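Activated BY transcription factor SSRB (Salmonella enterica, PDB 2WNW) is a two-domain protein of glycosyl hydrolase family 30, with a TIM barrel joined to a beta-sandwich domain. Local coordinates at residues 52-57 with 98-103; 89-94 with 168-173; 192-197 with 206-211. All blocks are in the same frame, centred on the assembly; numbering follows the deposited sequence.

Contact 1: 52-57 with 98-103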
ATOM      1  N   PHE A  52      17.518 -18.460 -17.023  1.00 16.48           N
ATOM      2  CA  PHE A  52      18.355 -19.144 -17.993  1.00 18.95           C
ATOM      3  C   PHE A  52      17.379 -19.748 -19.001  1.00 19.61           C
ATOM      4  O   PHE A  52      16.513 -20.538 -18.625  1.00 20.75           O
ATOM      5  CB  PHE A  52      19.133 -20.299 -17.348  1.00 18.74           C
ATOM      6  CG  PHE A  52      20.052 -19.888 -16.231  1.00 19.42           C
ATOM      7  CD1 PHE A  52      19.797 -20.291 -14.923  1.00 18.30           C
ATOM      8  CD2 PHE A  52      21.196 -19.144 -16.490  1.00 20.51           C
ATOM      9  CE1 PHE A  52      20.672 -19.962 -13.888  1.00 19.34           C
ATOM     10  CE2 PHE A  52      22.078 -18.808 -15.462  1.00 20.30           C
ATOM     11  CZ  PHE A  52      21.814 -19.220 -14.160  1.00 21.32           C
ATOM     12  N   THR A  53      17.502 -19.370 -20.267  1.00 19.86           N
ATOM     13  CA  THR A  53      16.651 -19.920 -21.320  1.00 18.24           C
ATOM     14  C   THR A  53      17.578 -20.388 -22.431  1.00 17.90           C
ATOM     15  O   THR A  53      18.750 -20.018 -22.452  1.00 17.49           O
ATOM     16  CB  THR A  53      15.698 -18.860 -21.910  1.00 18.16           C
ATOM     17  OG1 THR A  53      16.466 -17.755 -22.405  1.00 18.09           O
ATOM     18  CG2 THR A  53      14.717 -18.370 -20.853  1.00 17.33           C
ATOM     19  N   GLU A  54      17.067 -21.201 -23.350  1.00 19.55           N
ATOM     20  CA  GLU A  54      17.899 -21.657 -24.452  1.00 19.52           C
ATOM     21  C   GLU A  54      18.408 -20.428 -25.201  1.00 19.00           C
ATOM     22  O   GLU A  54      19.553 -20.395 -25.650  1.00 19.00           O
ATOM     23  CB  GLU A  54      17.112 -22.560 -25.406  1.00 19.06           C
ATOM     24  CG  GLU A  54      17.812 -22.748 -26.753  1.00 21.30           C
ATOM     25  CD  GLU A  54      17.313 -23.950 -27.527  1.00 21.82           C
ATOM     26  OE1 GLU A  54      17.839 -25.061 -27.302  1.00 24.03           O
ATOM     27  OE2 GLU A  54      16.395 -23.784 -28.355  1.00 21.29           O
ATOM     28  N   GLY A  55      17.555 -19.414 -25.319  1.00 19.31           N
ATOM     29  CA  GLY A  55      17.952 -18.194 -26.002  1.00 20.15           C
ATOM     30  C   GLY A  55      19.152 -17.552 -25.331  1.00 19.65           C
ATOM     31  O   GLY A  55      20.143 -17.222 -25.986  1.00 19.65           O
ATOM     32  N   ALA A  56      19.064 -17.361 -24.018  1.00 19.03           N
ATOM     33  CA  ALA A  56      20.162 -16.762 -23.270  1.00 18.87           C
ATOM     34  C   ALA A  56      21.409 -17.640 -23.378  1.00 19.23           C
ATOM     35  O   ALA A  56      22.523 -17.134 -23.495  1.00 18.77           O
ATOM     36  CB  ALA A  56      19.767 -16.587 -21.800  1.00 18.93           C
ATOM     37  N   GLY A  57      21.207 -18.956 -23.344  1.00 18.81           N
ATOM     38  CA  GLY A  57      22.316 -19.891 -23.435  1.00 18.37           C
ATOM     39  C   GLY A  57      23.041 -19.824 -24.766  1.00 19.78           C
ATOM     40  O   GLY A  57      24.271 -19.827 -24.813  1.00 20.48           O
ATOM     41  N   GLY A  98      13.520 -23.016 -31.152  1.00 20.76           N
ATOM     42  CA  GLY A  98      12.322 -23.671 -31.645  1.00 20.63           C
ATOM     43  C   GLY A  98      11.796 -24.609 -30.574  1.00 20.33           C
ATOM     44  O   GLY A  98      12.395 -24.718 -29.506  1.00 20.72           O
ATOM     45  N   ASN A  99      10.681 -25.282 -30.844  1.00 20.72           N
ATOM     46  CA  ASN A  99      10.107 -26.211 -29.870  1.00 20.62           C
ATOM     47  C   ASN A  99      11.008 -27.426 -29.703  1.00 20.40           C
ATOM     48  O   ASN A  99      11.645 -27.868 -30.656  1.00 20.42           O
ATOM     49  CB  ASN A  99       8.734 -26.711 -30.333  1.00 20.95           C
ATOM     50  CG  ASN A  99       7.699 -25.607 -30.430  1.00 22.42           C
ATOM     51  OD1 ASN A  99       7.249 -25.061 -29.417  1.00 22.00           O
ATOM     52  ND2 ASN A  99       7.307 -25.280 -31.653  1.00 20.09           N
ATOM     53  N   TYR A 100      11.062 -27.962 -28.488  1.00 19.38           N
ATOM     54  CA  TYR A 100      11.840 -29.167 -28.214  1.00 19.50           C
ATOM     55  C   TYR A 100      11.339 -29.822 -26.935  1.00 20.11           C
ATOM     56  O   TYR A 100      10.929 -29.137 -25.994  1.00 17.56           O
ATOM     57  CB  TYR A 100      13.352 -28.870 -28.130  1.00 20.76           C
ATOM     58  CG  TYR A 100      13.819 -28.021 -26.964  1.00 21.38           C
ATOM     59  CD1 TYR A 100      13.982 -28.569 -25.689  1.00 22.16           C
ATOM     60  CD2 TYR A 100      14.107 -26.670 -27.140  1.00 21.85           C
ATOM     61  CE1 TYR A 100      14.419 -27.788 -24.618  1.00 21.90           C
ATOM     62  CE2 TYR A 100      14.542 -25.879 -26.077  1.00 22.79           C
ATOM     63  CZ  TYR A 100      14.692 -26.442 -24.819  1.00 24.29           C
ATOM     64  OH  TYR A 100      15.090 -25.645 -23.765  1.00 25.00           O
ATOM     65  N   ALA A 101      11.335 -31.152 -26.924  1.00 19.30           N
ATOM     66  CA  ALA A 101      10.880 -31.919 -25.766  1.00 19.44           C
ATOM     67  C   ALA A 101      11.890 -33.024 -25.493  1.00 19.66           C
ATOM     68  O   ALA A 101      12.705 -33.353 -26.354  1.00 20.27           O
ATOM     69  CB  ALA A 101       9.503 -32.516 -26.036  1.00 17.82           C
ATOM     70  N   TYR A 102      11.829 -33.608 -24.300  1.00 19.26           N
ATOM     71  CA  TYR A 102      12.762 -34.665 -23.923  1.00 20.06           C
ATOM     72  C   TYR A 102      12.375 -36.031 -24.489  1.00 20.85           C
ATOM     73  O   TYR A 102      13.172 -36.967 -24.478  1.00 20.90           O
ATOM     74  CB  TYR A 102      12.876 -34.703 -22.400  1.00 19.40           C
ATOM     75  CG  TYR A 102      13.290 -33.361 -21.829  1.00 20.13           C
ATOM     76  CD1 TYR A 102      12.691 -32.855 -20.676  1.00 20.34           C
ATOM     77  CD2 TYR A 102      14.276 -32.594 -22.450  1.00 19.26           C
ATOM     78  CE1 TYR A 102      13.062 -31.614 -20.157  1.00 20.22           C
ATOM     79  CE2 TYR A 102      14.658 -31.352 -21.938  1.00 19.92           C
ATOM     80  CZ  TYR A 102      14.045 -30.870 -20.791  1.00 20.74           C
ATOM     81  OH  TYR A 102      14.416 -29.649 -20.272  1.00 22.38           O
ATOM     82  N   VAL A 103      11.146 -36.131 -24.983  1.00 22.64           N
ATOM     83  CA  VAL A 103      10.640 -37.356 -25.601  1.00 24.91           C
ATOM     84  C   VAL A 103       9.618 -36.888 -26.641  1.00 25.41           C
ATOM     85  O   VAL A 103       8.784 -36.033 -26.352  1.00 25.68           O
ATOM     86  CB  VAL A 103       9.979 -38.298 -24.556  1.00 23.83           C
ATOM     87  CG1 VAL A 103       8.757 -37.641 -23.940  1.00 26.26           C
ATOM     88  CG2 VAL A 103       9.601 -39.613 -25.219  1.00 26.23           C
TER
HETATM   89  O   HOH W   1      14.271 -22.503 -23.595  1.00 18.70           O

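Contact 2: 89-94 with 168-173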
ATOM      1  N   PRO A  89      13.498 -23.162 -17.935  1.00 18.86           N
ATOM      2  CA  PRO A  89      12.427 -23.967 -18.514  1.00 18.18           C
ATOM      3  C   PRO A  89      12.670 -25.466 -18.623  1.00 18.43           C
ATOM      4  O   PRO A  89      13.787 -25.914 -18.899  1.00 17.00           O
ATOM      5  CB  PRO A  89      12.247 -23.331 -19.886  1.00 18.40           C
ATOM      6  CG  PRO A  89      13.667 -23.042 -20.270  1.00 20.12           C
ATOM      7  CD  PRO A  89      14.243 -22.447 -18.991  1.00 19.74           C
ATOM      8  N   ILE A  90      11.604 -26.226 -18.388  1.00 17.73           N
ATOM      9  CA  ILE A  90      11.614 -27.678 -18.517  1.00 16.10           C
ATOM     10  C   ILE A  90      11.028 -27.821 -19.925  1.00 15.99           C
ATOM     11  O   ILE A  90       9.827 -27.636 -20.131  1.00 15.09           O
ATOM     12  CB  ILE A  90      10.699 -28.343 -17.456  1.00 16.58           C
ATOM     13  CG1 ILE A  90      11.247 -28.051 -16.056  1.00 15.22           C
ATOM     14  CG2 ILE A  90      10.605 -29.850 -17.705  1.00 16.00           C
ATOM     15  CD1 ILE A  90      10.390 -28.593 -14.911  1.00 16.58           C
ATOM     16  N   GLN A  91      11.905 -28.132 -20.877  1.00 15.82           N
ATOM     17  CA  GLN A  91      11.585 -28.232 -22.303  1.00 16.28           C
ATOM     18  C   GLN A  91      11.515 -26.792 -22.828  1.00 16.19           C
ATOM     19  O   GLN A  91      11.761 -25.847 -22.082  1.00 15.47           O
ATOM     20  CB  GLN A  91      10.280 -29.003 -22.554  1.00 15.98           C
ATOM     21  CG  GLN A  91      10.328 -30.431 -21.996  1.00 15.48           C
ATOM     22  CD  GLN A  91       9.279 -31.362 -22.581  1.00 16.32           C
ATOM     23  OE1 GLN A  91       8.133 -30.969 -22.822  1.00 17.99           O
ATOM     24  NE2 GLN A  91       9.663 -32.616 -22.787  1.00 14.15           N
ATOM     25  N   SER A  92      11.181 -26.615 -24.099  1.00 16.71           N
ATOM     26  CA  SER A  92      11.166 -25.280 -24.695  1.00 16.39           C
ATOM     27  C   SER A  92      10.144 -24.240 -24.225  1.00 16.56           C
ATOM     28  O   SER A  92       9.040 -24.567 -23.790  1.00 16.79           O
ATOM     29  CB  SER A  92      11.050 -25.415 -26.215  1.00 17.01           C
ATOM     30  OG  SER A  92       9.855 -26.088 -26.567  1.00 14.94           O
ATOM     31  N   CYS A  93      10.551 -22.974 -24.314  1.00 16.64           N
ATOM     32  CA  CYS A  93       9.696 -21.835 -24.002  1.00 17.17           C
ATOM     33  C   CYS A  93       9.829 -20.985 -25.267  1.00 18.27           C
ATOM     34  O   CYS A  93      10.513 -21.404 -26.205  1.00 18.67           O
ATOM     35  CB  CYS A  93      10.182 -21.076 -22.752  1.00 17.58           C
ATOM     36  SG  CYS A  93      11.768 -20.225 -22.872  1.00 18.73           S
ATOM     37  N   ASP A  94       9.189 -19.821 -25.330  1.00 17.34           N
ATOM     38  CA  ASP A  94       9.290 -19.014 -26.547  1.00 17.56           C
ATOM     39  C   ASP A  94      10.718 -18.562 -26.830  1.00 18.13           C
ATOM     40  O   ASP A  94      11.114 -18.414 -27.991  1.00 17.01           O
ATOM     41  CB  ASP A  94       8.334 -17.810 -26.491  1.00 18.34           C
ATOM     42  CG  ASP A  94       8.540 -16.945 -25.270  1.00 20.31           C
ATOM     43  OD1 ASP A  94       8.696 -17.505 -24.164  1.00 19.66           O
ATOM     44  OD2 ASP A  94       8.524 -15.704 -25.414  1.00 19.26           O
ATOM     45  N   ALA A 168       0.816 -39.046 -15.141  1.00 19.12           N
ATOM     46  CA  ALA A 168       1.917 -39.811 -14.570  1.00 18.36           C
ATOM     47  C   ALA A 168       3.163 -39.721 -15.448  1.00 19.19           C
ATOM     48  O   ALA A 168       4.277 -39.531 -14.949  1.00 17.76           O
ATOM     49  CB  ALA A 168       1.504 -41.268 -14.395  1.00 20.27           C
ATOM     50  N   ASP A 169       2.976 -39.852 -16.758  1.00 18.62           N
ATOM     51  CA  ASP A 169       4.102 -39.797 -17.684  1.00 18.97           C
ATOM     52  C   ASP A 169       4.810 -38.443 -17.692  1.00 18.50           C
ATOM     53  O   ASP A 169       6.037 -38.384 -17.778  1.00 18.46           O
ATOM     54  CB  ASP A 169       3.644 -40.148 -19.105  1.00 22.74           C
ATOM     55  CG  ASP A 169       3.130 -41.576 -19.219  1.00 27.29           C
ATOM     56  OD1 ASP A 169       3.793 -42.492 -18.693  1.00 27.98           O
ATOM     57  OD2 ASP A 169       2.070 -41.782 -19.847  1.00 32.52           O
ATOM     58  N   TRP A 170       4.044 -37.359 -17.606  1.00 18.28           N
ATOM     59  CA  TRP A 170       4.637 -36.020 -17.606  1.00 17.60           C
ATOM     60  C   TRP A 170       5.404 -35.835 -16.297  1.00 17.32           C
ATOM     61  O   TRP A 170       6.513 -35.301 -16.285  1.00 16.14           O
ATOM     62  CB  TRP A 170       3.541 -34.955 -17.737  1.00 17.83           C
ATOM     63  CG  TRP A 170       4.021 -33.510 -17.771  1.00 17.81           C
ATOM     64  CD1 TRP A 170       3.398 -32.437 -17.190  1.00 18.66           C
ATOM     65  CD2 TRP A 170       5.173 -32.980 -18.453  1.00 17.78           C
ATOM     66  NE1 TRP A 170       4.084 -31.280 -17.466  1.00 19.26           N
ATOM     67  CE2 TRP A 170       5.176 -31.580 -18.238  1.00 18.62           C
ATOM     68  CE3 TRP A 170       6.200 -33.548 -19.224  1.00 17.77           C
ATOM     69  CZ2 TRP A 170       6.165 -30.738 -18.765  1.00 18.10           C
ATOM     70  CZ3 TRP A 170       7.186 -32.709 -19.751  1.00 18.14           C
ATOM     71  CH2 TRP A 170       7.158 -31.319 -19.518  1.00 18.94           C
ATOM     72  N   ALA A 171       4.814 -36.286 -15.193  1.00 16.42           N
ATOM     73  CA  ALA A 171       5.477 -36.172 -13.901  1.00 17.17           C
ATOM     74  C   ALA A 171       6.790 -36.958 -13.936  1.00 17.71           C
ATOM     75  O   ALA A 171       7.803 -36.502 -13.405  1.00 16.89           O
ATOM     76  CB  ALA A 171       4.578 -36.698 -12.794  1.00 18.37           C
ATOM     77  N   ASP A 172       6.772 -38.134 -14.564  1.00 17.84           N
ATOM     78  CA  ASP A 172       7.978 -38.952 -14.657  1.00 19.06           C
ATOM     79  C   ASP A 172       9.061 -38.259 -15.482  1.00 18.62           C
ATOM     80  O   ASP A 172      10.246 -38.381 -15.179  1.00 19.40           O
ATOM     81  CB  ASP A 172       7.676 -40.328 -15.270  1.00 19.64           C
ATOM     82  CG  ASP A 172       6.930 -41.243 -14.318  1.00 21.28           C
ATOM     83  OD1 ASP A 172       7.024 -41.036 -13.088  1.00 20.73           O
ATOM     84  OD2 ASP A 172       6.264 -42.185 -14.800  1.00 22.95           O
ATOM     85  N   ILE A 173       8.658 -37.546 -16.530  1.00 18.19           N
ATOM     86  CA  ILE A 173       9.628 -36.834 -17.355  1.00 17.83           C
ATOM     87  C   ILE A 173      10.290 -35.736 -16.532  1.00 17.23           C
ATOM     88  O   ILE A 173      11.503 -35.536 -16.617  1.00 17.41           O
ATOM     89  CB  ILE A 173       8.966 -36.191 -18.589  1.00 19.06           C
ATOM     90  CG1 ILE A 173       8.520 -37.284 -19.561  1.00 20.06           C
ATOM     91  CG2 ILE A 173       9.945 -35.226 -19.268  1.00 17.02           C
ATOM     92  CD1 ILE A 173       7.873 -36.750 -20.807  1.00 24.38           C
TER

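Contact 3: 192-197 with 206-211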
ATOM      1  N   SER A 192       7.432 -25.054 -10.542  1.00 16.08           N
ATOM      2  CA  SER A 192       6.095 -24.497 -10.652  1.00 15.98           C
ATOM      3  C   SER A 192       5.467 -25.586 -11.521  1.00 16.80           C
ATOM      4  O   SER A 192       6.175 -26.266 -12.270  1.00 16.25           O
ATOM      5  CB  SER A 192       6.073 -23.122 -11.336  1.00 17.46           C
ATOM      6  OG  SER A 192       6.302 -23.192 -12.728  1.00 17.84           O
ATOM      7  N   VAL A 193       4.165 -25.801 -11.394  1.00 16.75           N
ATOM      8  CA  VAL A 193       3.498 -26.837 -12.174  1.00 16.84           C
ATOM      9  C   VAL A 193       3.446 -26.500 -13.655  1.00 16.87           C
ATOM     10  O   VAL A 193       3.682 -27.356 -14.505  1.00 18.83           O
ATOM     11  CB  VAL A 193       2.051 -27.063 -11.680  1.00 16.90           C
ATOM     12  CG1 VAL A 193       1.284 -27.926 -12.679  1.00 19.57           C
ATOM     13  CG2 VAL A 193       2.076 -27.738 -10.318  1.00 19.54           C
ATOM     14  N   GLN A 194       3.143 -25.243 -13.954  1.00 16.80           N
ATOM     15  CA  GLN A 194       3.020 -24.795 -15.332  1.00 16.74           C
ATOM     16  C   GLN A 194       3.080 -23.277 -15.421  1.00 16.19           C
ATOM     17  O   GLN A 194       2.498 -22.570 -14.595  1.00 16.18           O
ATOM     18  CB  GLN A 194       1.684 -25.286 -15.899  1.00 16.12           C
ATOM     19  CG  GLN A 194       1.250 -24.640 -17.204  1.00 16.45           C
ATOM     20  CD  GLN A 194       2.106 -25.060 -18.380  1.00 16.68           C
ATOM     21  OE1 GLN A 194       2.469 -26.226 -18.507  1.00 16.20           O
ATOM     22  NE2 GLN A 194       2.408 -24.115 -19.263  1.00 16.43           N
ATOM     23  N   ASN A 195       3.791 -22.784 -16.428  1.00 16.61           N
ATOM     24  CA  ASN A 195       3.901 -21.353 -16.652  1.00 15.96           C
ATOM     25  C   ASN A 195       2.553 -20.880 -17.206  1.00 17.31           C
ATOM     26  O   ASN A 195       2.048 -21.447 -18.181  1.00 16.16           O
ATOM     27  CB  ASN A 195       5.003 -21.068 -17.681  1.00 16.62           C
ATOM     28  CG  ASN A 195       5.092 -19.597 -18.059  1.00 16.88           C
ATOM     29  OD1 ASN A 195       5.453 -18.752 -17.239  1.00 16.89           O
ATOM     30  ND2 ASN A 195       4.754 -19.286 -19.304  1.00 14.69           N
ATOM     31  N   GLU A 196       1.960 -19.875 -16.565  1.00 16.16           N
ATOM     32  CA  GLU A 196       0.688 -19.303 -17.020  1.00 16.58           C
ATOM     33  C   GLU A 196      -0.339 -20.360 -17.440  1.00 17.40           C
ATOM     34  O   GLU A 196      -0.765 -20.400 -18.600  1.00 16.50           O
ATOM     35  CB  GLU A 196       0.956 -18.358 -18.196  1.00 17.78           C
ATOM     36  CG  GLU A 196       1.947 -17.245 -17.888  1.00 21.38           C
ATOM     37  CD  GLU A 196       2.099 -16.261 -19.035  1.00 21.42           C
ATOM     38  OE1 GLU A 196       1.071 -15.816 -19.582  1.00 21.93           O
ATOM     39  OE2 GLU A 196       3.245 -15.918 -19.383  1.00 24.55           O
ATOM     40  N   PRO A 197      -0.781 -21.201 -16.490  1.00 17.54           N
ATOM     41  CA  PRO A 197      -1.753 -22.277 -16.714  1.00 16.61           C
ATOM     42  C   PRO A 197      -3.127 -21.904 -17.259  1.00 16.83           C
ATOM     43  O   PRO A 197      -3.906 -22.786 -17.613  1.00 16.93           O
ATOM     44  CB  PRO A 197      -1.843 -22.946 -15.346  1.00 16.69           C
ATOM     45  CG  PRO A 197      -1.591 -21.804 -14.394  1.00 16.10           C
ATOM     46  CD  PRO A 197      -0.441 -21.094 -15.059  1.00 15.94           C
ATOM     47  N   CYS A 206       0.268 -24.431 -22.073  1.00 18.58           N
ATOM     48  CA  CYS A 206      -0.580 -25.563 -21.712  1.00 17.04           C
ATOM     49  C   CYS A 206      -1.531 -25.111 -20.613  1.00 18.84           C
ATOM     50  O   CYS A 206      -1.109 -24.470 -19.650  1.00 18.77           O
ATOM     51  CB  CYS A 206       0.290 -26.723 -21.216  1.00 16.03           C
ATOM     52  SG  CYS A 206      -0.598 -28.269 -20.919  1.00 17.72           S
ATOM     53  N   LEU A 207      -2.810 -25.448 -20.753  1.00 18.42           N
ATOM     54  CA  LEU A 207      -3.819 -25.046 -19.779  1.00 19.69           C
ATOM     55  C   LEU A 207      -4.141 -26.094 -18.720  1.00 19.73           C
ATOM     56  O   LEU A 207      -4.191 -27.290 -19.000  1.00 19.02           O
ATOM     57  CB  LEU A 207      -5.122 -24.682 -20.494  1.00 19.99           C
ATOM     58  CG  LEU A 207      -5.082 -23.620 -21.591  1.00 23.30           C
ATOM     59  CD1 LEU A 207      -6.460 -23.525 -22.233  1.00 21.79           C
ATOM     60  CD2 LEU A 207      -4.664 -22.278 -21.008  1.00 22.37           C
ATOM     61  N   TYR A 208      -4.359 -25.616 -17.501  1.00 19.65           N
ATOM     62  CA  TYR A 208      -4.727 -26.453 -16.361  1.00 19.69           C
ATOM     63  C   TYR A 208      -5.750 -25.660 -15.562  1.00 19.84           C
ATOM     64  O   TYR A 208      -5.598 -24.449 -15.394  1.00 19.81           O
ATOM     65  CB  TYR A 208      -3.550 -26.697 -15.415  1.00 19.26           C
ATOM     66  CG  TYR A 208      -2.452 -27.614 -15.888  1.00 18.78           C
ATOM     67  CD1 TYR A 208      -2.374 -28.932 -15.434  1.00 19.27           C
ATOM     68  CD2 TYR A 208      -1.429 -27.137 -16.707  1.00 19.53           C
ATOM     69  CE1 TYR A 208      -1.289 -29.748 -15.774  1.00 18.73           C
ATOM     70  CE2 TYR A 208      -0.350 -27.939 -17.054  1.00 18.32           C
ATOM     71  CZ  TYR A 208      -0.284 -29.240 -16.580  1.00 18.47           C
ATOM     72  OH  TYR A 208       0.812 -30.011 -16.897  1.00 18.09           O
ATOM     73  N   SER A 209      -6.785 -26.330 -15.071  1.00 18.20           N
ATOM     74  CA  SER A 209      -7.765 -25.659 -14.227  1.00 18.67           C
ATOM     75  C   SER A 209      -7.052 -25.679 -12.877  1.00 17.40           C
ATOM     76  O   SER A 209      -6.053 -26.382 -12.728  1.00 15.87           O
ATOM     77  CB  SER A 209      -9.050 -26.477 -14.131  1.00 18.64           C
ATOM     78  OG  SER A 209      -8.785 -27.729 -13.521  1.00 18.17           O
ATOM     79  N   VAL A 210      -7.538 -24.928 -11.895  1.00 17.81           N
ATOM     80  CA  VAL A 210      -6.873 -24.926 -10.591  1.00 18.02           C
ATOM     81  C   VAL A 210      -6.906 -26.327  -9.966  1.00 18.79           C
ATOM     82  O   VAL A 210      -5.955 -26.742  -9.297  1.00 16.87           O
ATOM     83  CB  VAL A 210      -7.514 -23.882  -9.629  1.00 17.37           C
ATOM     84  CG1 VAL A 210      -8.955 -24.234  -9.348  1.00 18.03           C
ATOM     85  CG2 VAL A 210      -6.714 -23.808  -8.337  1.00 18.82           C
ATOM     86  N   GLU A 211      -7.990 -27.060 -10.203  1.00 17.53           N
ATOM     87  CA  GLU A 211      -8.116 -28.422  -9.681  1.00 19.74           C
ATOM     88  C   GLU A 211      -7.042 -29.323 -10.306  1.00 18.75           C
ATOM     89  O   GLU A 211      -6.419 -30.133  -9.621  1.00 18.57           O
ATOM     90  CB  GLU A 211      -9.497 -29.006 -10.012  1.00 23.31           C
ATOM     91  CG  GLU A 211     -10.690 -28.364  -9.303  1.00 28.76           C
ATOM     92  CD  GLU A 211     -11.048 -26.985  -9.841  1.00 31.99           C
ATOM     93  OE1 GLU A 211     -10.770 -26.702 -11.028  1.00 30.44           O
ATOM     94  OE2 GLU A 211     -11.630 -26.192  -9.072  1.00 34.61           O
TER
HETATM   95  O   HOH W   2       3.024 -28.497 -17.030  1.00 15.80           O
HETATM   96  O   HOH W   3       0.584 -21.380 -20.905  1.00 18.41           O

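Contact 1: 52-57 with 98-103
A small, buried carboxylate-to-ring contact, supplemented by a water bridge, joins Glu54 at the start of helix 54-61 to Tyr100 in the loop that follows strand 85-90 of the TIM barrel. The two side chains slide past one another in opposite directions. Glu54 has CG anti to the backbone N (chi1 164°) and runs out extended, which carries its carboxylate obliquely against the ring: OE1 and OE2 each lie 3.6 Å from Tyr100 CE2, and the two planes are turned 41° apart. The second link is made by a water that accepts from Glu54 N at 3.1 Å and lies 3.3 Å from Tyr100 OH in a hydrogen bond. Thr53, the N-cap residue, fixes the helix start, its OG1 accepting from Ala56 N at 3.1 Å in a nearly straight bond (167°). The carboxylate's main polar partners are other residues: OE1 bonds to His122 ND1, while OE2 takes Leu97 N and a salt bridge from Arg118, a setting that would probably stabilise its negative charge. Helix 117-122 borders the contact, supplying Arg118 and His122 to Glu54 and packing Arg118 and Asp119 against the Tyr100 side chain.

Contact 2: 89-94 with 168-173
The first torsions of Trp170 and Gln91 aim the two side chains at each other: Trp170 has CG anti to the backbone N (chi1 -179°), which throws its six-membered ring off helix 167-183, and Gln91 has CG beside its backbone N (chi1 -59°) with the chain extended beyond, reaching out to meet it. The contact belongs to the TIM barrel, between the C-terminal end of the second strand, 85-90, and the helix that follows the third, 138-143. The two side chains come from opposite directions. Gln91 CD stands 3.7 Å from Trp170 CH2 and 3.8 Å from CZ3, while Gln91 CG lies 4.1 Å from CH2, so the far corner of the indole takes most of the contact. Amide and ring planes are 50° apart, which rules out a parallel stack, and the approach to the ring is oblique. Ile90 adds an apolar touch through its CG2 branch, 4.2 Å from Trp170 CH2, also oblique to the indole. The backbones stay well separated, with the nearest CA atoms, those of Ile90 and Ile173, 9.4 Å apart; side chains alone span the interval. Pro143 of the intervening strand touches both Ile90 and Trp170, and the Phe216 ring of helix 210-227 meets the indole, so the tryptophan is a shared element of the layer between barrel strands and outer helices. Within its own helix the indole is flanked one turn on, where Ile173 CD1 lies in the ring plane at the edge, 3.9 Å from Trp170 CE3.

Contact 3: 192-197 with 206-211
The connection from the fourth barrel strand, 190-192, to helix 210-227 folds back on itself here, Gln194 and Pro197 meeting Cys206, Leu207 and Tyr208 just before the helix begins. One direct hydrogen bond ties the two arms: Tyr208 N donates to Pro197 O at 2.9 Å, with an N-H...O angle of 163°, the donor lying in the carbonyl plane on a lone pair. The same oxygen also receives a CA-H...O contact from Leu207 CA at 3.1 Å, so Pro197 O is held by two neighbouring residues. Pro197 CB packs on Tyr208 CB as well.

Around the tyrosine ring, Val193 CG1 lies over one face, 4.4 Å from Tyr208 CZ, while Gln194 crosses the side chain at about a right angle, its CB 3.5 Å from Tyr208 CE2. The Gln194 chain then bends at chi2 (70°), which brings OE1 to 3.5 Å from Cys206 CB and turns NE2 toward the carbonyl of the next residue, where it donates to Asn195 O at 2.9 Å. NE2 also bonds to Trp144 O, so the rotation of this buried amide is well defined.

Two waters bridge the arms. One donates to Val193 O and Gln194 OE1 and accepts from Tyr208 OH at 2.7 Å, three bonds at the far end of the ring; a second links Glu196 O and Cys206 N. The end of the Glu196 side chain leads off from this packing, its OE2 hydrogen-bonded to a bound glycerol. An Asn-Glu-Pro sequence just after the fourth strand, as at 195-197, is familiar from TIM-barrel glycosidases of clan GH-A, and the position of Glu196 is consistent with that pattern.

In the fold
The three contacts involve segments that follow the first, second and fourth strands of the same TIM barrel, together with the helix after the third. Contacts 1 and 2 interlock along the chain, 89-94 falling between the halves of contact 1 and 168-173 following them; contact 3 comes later, confined to one strand-to-helix connection. The centre of contact 2 lies about 11 Å from that of contact 1 and about 12 Å from that of contact 3. It meets contact 1 through a probable hydrogen bond from Tyr100 N to Ser92 OG (2.9 Å), and contact 3 by packing of Trp170 beside Tyr208. Contacts 1 and 3 do not touch, their nearest atoms being about 10 Å apart, so contact 2 links them.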